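Long-range contacts in beta-phosphoglucomutase (PDB 3DV9), which probably interconverts beta-glucose 1-phosphate and glucose 6-phosphate as a magnesium-dependent phosphomutase of the haloacid dehalogenase family: residues Asn183-Ile188 against Ala201-Ile206; Lys50-Gly55 against Lys91-Ala96. One frame throughout, in Å; residues are numbered along the deposited sequence. Where two conformers were deposited one is given.

Interaction 1. Residues Asn183-Ile188 against Ala201-Ile206; sequences NEALVI and AGIFTI
V187, I206 and I203 carry most of the surface buried where strand 185-189 runs parallel to strand 204-208, and together they illustrate how neighbouring strands of a Rossmann-like sheet are joined. The backbone of V187 is gripped in both directions: its N donates to F204 O at 2.9 Å, and its O accepts from I206 N at 2.7 Å. Both bonds are almost straight, with N-H...O angles of 166° and 170°, and this sets V187 beside T205 and I188 beside I206.

On the face that bears V187, CG2 does most of the touching. It stands beside the backbone N because CG1 takes the place anti to it (chi1 166°), and it meets I203 CG2 at 3.7 Å, with I203 coming in crosswise. T205 runs abreast of V187, with OG1 turned back to donate to I203 O from above the carbonyl plane, a bond of 2.8 Å that satisfies this buried hydroxyl.

On the other face I206 stands next to I188, and their CD1 atoms come within 3.7 Å. Where A185 faces F204 the two backbones are too far apart for a direct bond, and a water fills the step, donating to A185 O and accepting from F204 N.

The unit is a beta-alpha-beta crossover, with helix 192-200 linking the two strands and a Schellman motif at G202 closing that helix. Helix 169-178 packs on the V187 face through Y171 and L175, helix 230-244 covers the opposite one through F233, W237 and L240, and strand 25-29 continues the sheet beyond strand 185-189.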
ATOM      1  N   ASN A 183      -8.370  13.683  -8.003  1.00 22.72           N
ATOM      2  CA  ASN A 183      -7.977  13.599  -9.422  1.00 21.66           C
ATOM      3  C   ASN A 183      -6.572  14.190  -9.719  1.00 19.99           C
ATOM      4  O   ASN A 183      -6.214  14.392 -10.878  1.00 21.63           O
ATOM      5  CB  ASN A 183      -9.020  14.267 -10.317  1.00 21.00           C
ATOM      6  CG  ASN A 183      -9.049  15.759 -10.136  1.00 23.41           C
ATOM      7  OD1 ASN A 183      -9.085  16.251  -9.002  1.00 23.79           O
ATOM      8  ND2 ASN A 183      -9.060  16.499 -11.261  1.00 25.51           N
ATOM      9  N   GLU A 184      -5.802  14.476  -8.678  1.00 19.84           N
ATOM     10  CA  GLU A 184      -4.414  14.963  -8.808  1.00 20.81           C
ATOM     11  C   GLU A 184      -3.396  13.920  -8.350  1.00 20.20           C
ATOM     12  O   GLU A 184      -2.206  14.209  -8.238  1.00 18.99           O
ATOM     13  CB  GLU A 184      -4.212  16.275  -8.019  1.00 21.23           C
ATOM     14  CG  GLU A 184      -5.023  17.450  -8.577  1.00 21.67           C
ATOM     15  CD  GLU A 184      -4.986  18.708  -7.695  1.00 23.31           C
ATOM     16  OE1 GLU A 184      -4.670  18.614  -6.481  1.00 23.58           O
ATOM     17  OE2 GLU A 184      -5.302  19.789  -8.234  1.00 25.52           O
ATOM     18  N   ALA A 185      -3.887  12.735  -7.987  1.00 20.29           N
ATOM     19  CA  ALA A 185      -3.028  11.693  -7.431  1.00 20.29           C
ATOM     20  C   ALA A 185      -3.248  10.310  -8.073  1.00 20.01           C
ATOM     21  O   ALA A 185      -4.266  10.069  -8.743  1.00 19.10           O
ATOM     22  CB  ALA A 185      -3.208  11.615  -5.901  1.00 19.58           C
ATOM     23  N   LEU A 186      -2.233   9.444  -7.901  1.00 19.32           N
ATOM     24  CA  LEU A 186      -2.333   8.006  -8.192  0.60 19.30           C
ATOM     25  C   LEU A 186      -2.032   7.250  -6.887  1.00 18.41           C
ATOM     26  O   LEU A 186      -1.218   7.691  -6.088  1.00 18.67           O
ATOM     27  CB  LEU A 186      -1.259   7.587  -9.215  0.60 20.14           C
ATOM     28  CG  LEU A 186      -1.391   7.796 -10.723  0.60 22.27           C
ATOM     29  CD1 LEU A 186      -1.881   9.144 -11.072  0.60 25.34           C
ATOM     30  CD2 LEU A 186      -0.072   7.463 -11.425  0.60 19.62           C
ATOM     31  N   VAL A 187      -2.683   6.109  -6.684  1.00 17.52           N
ATOM     32  CA  VAL A 187      -2.329   5.213  -5.586  1.00 16.73           C
ATOM     33  C   VAL A 187      -1.609   4.013  -6.212  1.00 17.61           C
ATOM     34  O   VAL A 187      -2.074   3.457  -7.198  1.00 17.68           O
ATOM     35  CB  VAL A 187      -3.579   4.741  -4.805  1.00 16.60           C
ATOM     36  CG1 VAL A 187      -3.248   3.531  -3.890  1.00 17.75           C
ATOM     37  CG2 VAL A 187      -4.183   5.911  -3.995  1.00 18.00           C
ATOM     38  N   ILE A 188      -0.467   3.667  -5.646  1.00 15.89           N
ATOM     39  CA  ILE A 188       0.297   2.461  -6.102  1.00 17.25           C
ATOM     40  C   ILE A 188       0.240   1.436  -4.975  1.00 17.21           C
ATOM     41  O   ILE A 188       0.865   1.612  -3.923  1.00 17.19           O
ATOM     42  CB  ILE A 188       1.754   2.815  -6.446  1.00 16.68           C
ATOM     43  CG1 ILE A 188       1.845   4.073  -7.329  1.00 18.97           C
ATOM     44  CG2 ILE A 188       2.449   1.587  -7.099  1.00 16.68           C
ATOM     45  CD1 ILE A 188       1.058   3.920  -8.658  1.00 17.10           C
ATOM     46  N   ALA A 201     -11.166   5.795  -1.527  1.00 21.56           N
ATOM     47  CA  ALA A 201     -10.747   7.193  -1.421  1.00 21.61           C
ATOM     48  C   ALA A 201     -10.997   8.008  -2.700  1.00 20.71           C
ATOM     49  O   ALA A 201     -10.802   9.229  -2.702  1.00 22.43           O
ATOM     50  CB  ALA A 201      -9.270   7.291  -1.036  1.00 21.54           C
ATOM     51  N   GLY A 202     -11.445   7.328  -3.749  1.00 20.37           N
ATOM     52  CA  GLY A 202     -11.751   7.905  -5.054  1.00 20.14           C
ATOM     53  C   GLY A 202     -10.566   8.385  -5.871  1.00 20.16           C
ATOM     54  O   GLY A 202     -10.722   9.265  -6.735  1.00 20.47           O
ATOM     55  N   ILE A 203      -9.413   7.739  -5.656  1.00 18.77           N
ATOM     56  CA  ILE A 203      -8.168   8.067  -6.381  1.00 20.63           C
ATOM     57  C   ILE A 203      -7.904   6.931  -7.355  1.00 19.88           C
ATOM     58  O   ILE A 203      -8.129   5.776  -7.027  1.00 19.39           O
ATOM     59  CB  ILE A 203      -6.954   8.150  -5.424  1.00 21.05           C
ATOM     60  CG1 ILE A 203      -7.268   9.080  -4.218  1.00 20.50           C
ATOM     61  CG2 ILE A 203      -5.621   8.504  -6.194  1.00 19.30           C
ATOM     62  CD1 ILE A 203      -6.309   8.871  -3.020  1.00 21.75           C
ATOM     63  N   PHE A 204      -7.433   7.293  -8.539  1.00 19.44           N
ATOM     64  CA  PHE A 204      -7.068   6.342  -9.564  1.00 18.70           C
ATOM     65  C   PHE A 204      -6.028   5.398  -8.944  1.00 19.56           C
ATOM     66  O   PHE A 204      -5.013   5.830  -8.431  1.00 18.40           O
ATOM     67  CB  PHE A 204      -6.537   7.080 -10.803  1.00 19.68           C
ATOM     68  CG  PHE A 204      -6.243   6.168 -11.958  1.00 18.83           C
ATOM     69  CD1 PHE A 204      -7.173   6.040 -13.011  1.00 20.44           C
ATOM     70  CD2 PHE A 204      -5.010   5.482 -12.044  1.00 20.86           C
ATOM     71  CE1 PHE A 204      -6.928   5.195 -14.087  1.00 20.33           C
ATOM     72  CE2 PHE A 204      -4.752   4.646 -13.144  1.00 18.99           C
ATOM     73  CZ  PHE A 204      -5.705   4.524 -14.179  1.00 19.22           C
ATOM     74  N   THR A 205      -6.353   4.106  -8.951  1.00 18.46           N
ATOM     75  CA  THR A 205      -5.613   3.128  -8.159  1.00 18.71           C
ATOM     76  C   THR A 205      -4.949   2.108  -9.057  1.00 19.52           C
ATOM     77  O   THR A 205      -5.629   1.440  -9.866  1.00 20.11           O
ATOM     78  CB  THR A 205      -6.504   2.488  -7.017  1.00 18.47           C
ATOM     79  OG1 THR A 205      -6.847   3.509  -6.064  1.00 19.27           O
ATOM     80  CG2 THR A 205      -5.743   1.337  -6.278  1.00 20.18           C
ATOM     81  N   ILE A 206      -3.626   1.974  -8.914  1.00 18.68           N
ATOM     82  CA  ILE A 206      -2.851   1.029  -9.726  1.00 18.49           C
ATOM     83  C   ILE A 206      -2.391  -0.116  -8.843  1.00 18.09           C
ATOM     84  O   ILE A 206      -1.693   0.076  -7.810  1.00 18.28           O
ATOM     85  CB  ILE A 206      -1.635   1.729 -10.422  1.00 17.55           C
ATOM     86  CG1 ILE A 206      -2.100   2.777 -11.437  1.00 20.29           C
ATOM     87  CG2 ILE A 206      -0.645   0.656 -11.040  1.00 19.15           C
ATOM     88  CD1 ILE A 206      -0.960   3.725 -11.807  1.00 22.95           C
TER
HETATM   89  O   HOH W   1      -6.864   9.918  -9.398  1.00 17.13           O

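Interaction 2. Residues Lys50-Gly55 against Lys91-Ala96; sequences KRFGFG and KAIYQA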
ATOM      1  N   LYS A  50       0.881 -18.086  16.089  1.00 22.66           N
ATOM      2  CA  LYS A  50       0.978 -19.498  16.546  1.00 23.61           C
ATOM      3  C   LYS A  50       1.414 -19.582  18.017  1.00 22.85           C
ATOM      4  O   LYS A  50       0.854 -20.377  18.795  1.00 23.95           O
ATOM      5  CB  LYS A  50       1.942 -20.293  15.648  1.00 23.88           C
ATOM      6  CG  LYS A  50       2.022 -21.774  15.961  1.00 28.10           C
ATOM      7  CD  LYS A  50       2.954 -22.456  14.959  1.00 33.20           C
ATOM      8  CE  LYS A  50       3.157 -23.960  15.217  1.00 38.62           C
ATOM      9  NZ  LYS A  50       2.200 -24.851  14.477  1.00 41.54           N
ATOM     10  N   ARG A  51       2.393 -18.754  18.389  1.00 22.19           N
ATOM     11  CA  ARG A  51       2.911 -18.702  19.747  1.00 21.27           C
ATOM     12  C   ARG A  51       1.823 -18.310  20.752  1.00 21.44           C
ATOM     13  O   ARG A  51       1.841 -18.765  21.901  1.00 20.26           O
ATOM     14  CB  ARG A  51       4.056 -17.685  19.847  1.00 21.67           C
ATOM     15  CG  ARG A  51       4.738 -17.695  21.189  1.00 21.08           C
ATOM     16  CD  ARG A  51       5.756 -16.552  21.279  1.00 24.74           C
ATOM     17  NE  ARG A  51       6.783 -16.775  20.248  1.00 27.93           N
ATOM     18  CZ  ARG A  51       7.666 -15.855  19.860  1.00 29.27           C
ATOM     19  NH1 ARG A  51       7.647 -14.644  20.392  1.00 28.09           N
ATOM     20  NH2 ARG A  51       8.556 -16.154  18.901  1.00 29.39           N
ATOM     21  N   PHE A  52       0.914 -17.433  20.331  1.00 19.80           N
ATOM     22  CA  PHE A  52      -0.220 -16.988  21.160  1.00 20.62           C
ATOM     23  C   PHE A  52      -1.462 -17.905  21.024  1.00 20.63           C
ATOM     24  O   PHE A  52      -2.522 -17.625  21.547  1.00 20.86           O
ATOM     25  CB  PHE A  52      -0.553 -15.536  20.841  1.00 20.48           C
ATOM     26  CG  PHE A  52       0.381 -14.553  21.475  1.00 21.87           C
ATOM     27  CD1 PHE A  52       0.020 -13.895  22.658  1.00 19.47           C
ATOM     28  CD2 PHE A  52       1.626 -14.267  20.894  1.00 21.37           C
ATOM     29  CE1 PHE A  52       0.868 -12.987  23.257  1.00 22.21           C
ATOM     30  CE2 PHE A  52       2.509 -13.337  21.499  1.00 20.75           C
ATOM     31  CZ  PHE A  52       2.125 -12.691  22.666  1.00 21.12           C
ATOM     32  N   GLY A  53      -1.308 -19.025  20.338  1.00 21.11           N
ATOM     33  CA  GLY A  53      -2.378 -20.026  20.243  1.00 21.93           C
ATOM     34  C   GLY A  53      -3.394 -19.789  19.134  1.00 22.36           C
ATOM     35  O   GLY A  53      -4.453 -20.399  19.133  1.00 23.60           O
ATOM     36  N   PHE A  54      -3.055 -18.916  18.176  1.00 22.42           N
ATOM     37  CA  PHE A  54      -3.930 -18.570  17.066  1.00 22.75           C
ATOM     38  C   PHE A  54      -3.415 -19.098  15.716  1.00 23.23           C
ATOM     39  O   PHE A  54      -2.207 -19.138  15.473  1.00 24.66           O
ATOM     40  CB  PHE A  54      -4.040 -17.042  16.926  1.00 22.47           C
ATOM     41  CG  PHE A  54      -4.731 -16.342  18.077  1.00 21.95           C
ATOM     42  CD1 PHE A  54      -6.075 -16.597  18.384  1.00 20.96           C
ATOM     43  CD2 PHE A  54      -4.039 -15.385  18.838  1.00 21.90           C
ATOM     44  CE1 PHE A  54      -6.730 -15.929  19.440  1.00 23.06           C
ATOM     45  CE2 PHE A  54      -4.695 -14.694  19.920  1.00 21.69           C
ATOM     46  CZ  PHE A  54      -6.039 -14.974  20.210  1.00 23.85           C
ATOM     47  N   GLY A  55      -4.334 -19.438  14.823  1.00 22.17           N
ATOM     48  CA  GLY A  55      -3.960 -19.940  13.515  1.00 22.85           C
ATOM     49  C   GLY A  55      -4.111 -18.880  12.444  1.00 22.39           C
ATOM     50  O   GLY A  55      -5.206 -18.658  11.940  1.00 23.78           O
ATOM     51  N   LYS A  91      -1.525  -5.780  22.506  1.00 31.20           N
ATOM     52  CA  LYS A  91      -0.222  -5.172  22.746  1.00 31.95           C
ATOM     53  C   LYS A  91       0.947  -6.174  22.818  1.00 31.09           C
ATOM     54  O   LYS A  91       2.038  -5.898  22.298  1.00 30.50           O
ATOM     55  CB  LYS A  91      -0.269  -4.309  24.012  1.00 32.09           C
ATOM     56  CG  LYS A  91       1.048  -3.630  24.337  1.00 35.25           C
ATOM     57  CD  LYS A  91       1.062  -3.092  25.749  1.00 37.76           C
ATOM     58  CE  LYS A  91       2.187  -2.074  25.918  1.00 39.71           C
ATOM     59  NZ  LYS A  91       1.847  -1.032  26.923  1.00 42.16           N
ATOM     60  N   ALA A  92       0.713  -7.309  23.477  1.00 30.28           N
ATOM     61  CA  ALA A  92       1.681  -8.403  23.591  1.00 30.16           C
ATOM     62  C   ALA A  92       1.991  -9.030  22.229  1.00 29.83           C
ATOM     63  O   ALA A  92       3.152  -9.300  21.898  1.00 29.48           O
ATOM     64  CB  ALA A  92       1.160  -9.463  24.549  1.00 29.46           C
ATOM     65  N   ILE A  93       0.939  -9.258  21.447  1.00 29.41           N
ATOM     66  CA  ILE A  93       1.083  -9.861  20.132  1.00 30.18           C
ATOM     67  C   ILE A  93       1.835  -8.889  19.222  1.00 30.15           C
ATOM     68  O   ILE A  93       2.828  -9.268  18.605  1.00 30.33           O
ATOM     69  CB  ILE A  93      -0.272 -10.270  19.549  1.00 29.63           C
ATOM     70  CG1 ILE A  93      -0.879 -11.398  20.403  1.00 30.22           C
ATOM     71  CG2 ILE A  93      -0.127 -10.664  18.039  1.00 28.92           C
ATOM     72  CD1 ILE A  93      -2.403 -11.668  20.141  1.00 31.60           C
ATOM     73  N   TYR A  94       1.406  -7.629  19.168  1.00 32.06           N
ATOM     74  CA  TYR A  94       2.123  -6.689  18.307  1.00 34.44           C
ATOM     75  C   TYR A  94       3.609  -6.568  18.687  1.00 35.36           C
ATOM     76  O   TYR A  94       4.483  -6.557  17.796  1.00 35.92           O
ATOM     77  CB  TYR A  94       1.452  -5.310  18.213  1.00 36.13           C
ATOM     78  CG  TYR A  94       1.984  -4.517  17.024  1.00 39.13           C
ATOM     79  CD1 TYR A  94       1.825  -4.994  15.701  1.00 40.09           C
ATOM     80  CD2 TYR A  94       2.681  -3.314  17.208  1.00 40.48           C
ATOM     81  CE1 TYR A  94       2.329  -4.288  14.605  1.00 41.84           C
ATOM     82  CE2 TYR A  94       3.196  -2.594  16.100  1.00 41.42           C
ATOM     83  CZ  TYR A  94       3.013  -3.090  14.804  1.00 40.50           C
ATOM     84  OH  TYR A  94       3.502  -2.386  13.706  1.00 42.94           O
ATOM     85  N   GLN A  95       3.906  -6.514  19.995  1.00 35.36           N
ATOM     86  CA  GLN A  95       5.292  -6.410  20.460  0.50 35.82           C
ATOM     87  C   GLN A  95       6.114  -7.618  20.009  1.00 35.58           C
ATOM     88  O   GLN A  95       7.232  -7.472  19.501  1.00 35.82           O
ATOM     89  CB  GLN A  95       5.361  -6.241  21.988  0.50 35.38           C
ATOM     90  CG  GLN A  95       5.078  -4.820  22.480  0.50 36.41           C
ATOM     91  CD  GLN A  95       5.417  -4.602  23.960  0.50 36.64           C
ATOM     92  OE1 GLN A  95       5.967  -5.485  24.627  0.50 38.73           O
ATOM     93  NE2 GLN A  95       5.078  -3.417  24.478  0.50 36.20           N
ATOM     94  N   ALA A  96       5.557  -8.814  20.191  1.00 35.19           N
ATOM     95  CA  ALA A  96       6.262 -10.029  19.800  1.00 34.93           C
ATOM     96  C   ALA A  96       6.509 -10.065  18.287  1.00 35.34           C
ATOM     97  O   ALA A  96       7.570 -10.503  17.835  1.00 35.15           O
ATOM     98  CB  ALA A  96       5.508 -11.286  20.271  1.00 35.42           C
TER
HETATM   99  O   HOH W   2       9.011 -12.208  19.306  1.00 36.53           O
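The turn after helix 38-51, closed by a Schellman motif, packs its phenylalanines on helix 87-101, in a helical region consistent with the cap found in beta-phosphoglucomutase-type HAD enzymes. G53, at positive phi, is the C-prime residue, and its N returns to K50 O at 3.0 Å. F52, the first residue past the helix, has the largest share of the contact, followed by I93. The CG of F52 lies beside the backbone N and anti to the carbonyl carbon (chi1 -78°), which lays the ring against helix 87-101. I93 CG1 sits over the centre of one ring face, 3.5 Å from the centroid and 13° off the normal, a CH-pi contact. A92 CB approaches F52 CE1 at 3.8 Å, while A96 CB lies at the ring edge, near its plane, beside CE2. An alanine in place of F52 would probably open a gap between this turn and helix 87-101 and leave I93 CG1 without the aromatic face it rests on.

F54 meets the tip of the same branch: I93 CD1 lies at its ring edge, 3.8 Å from F54 CE2; V76 of helix 69-81 also packs on F54. Beyond the hydrophobic patch the contact turns polar. R51, bent at chi3, points NH1 at a water lying in the guanidinium plane, 3.0 Å from NH1, and that water donates to A96 O at 2.7 Å.

In the fold
The two interactions show how chemistry follows place in the fold. Interaction 1 is wholly buried in the core sheet, where main-chain hydrogen bonds set the register and aliphatic branches fill both faces. Interaction 2 lies toward the periphery among the probable cap helices, is only partly buried, and has no direct hydrogen bond across it: an aromatic ring on aliphatic groups does the work. Each has a water bridge, between backbone atoms in interaction 1 and from a guanidinium to a backbone O in interaction 2. They share no helix or strand and sit on opposite sides of the chain's centre. The bound magnesium, held by D29, D31, E65 and N190, lies about 9 Å from the I188 side chain.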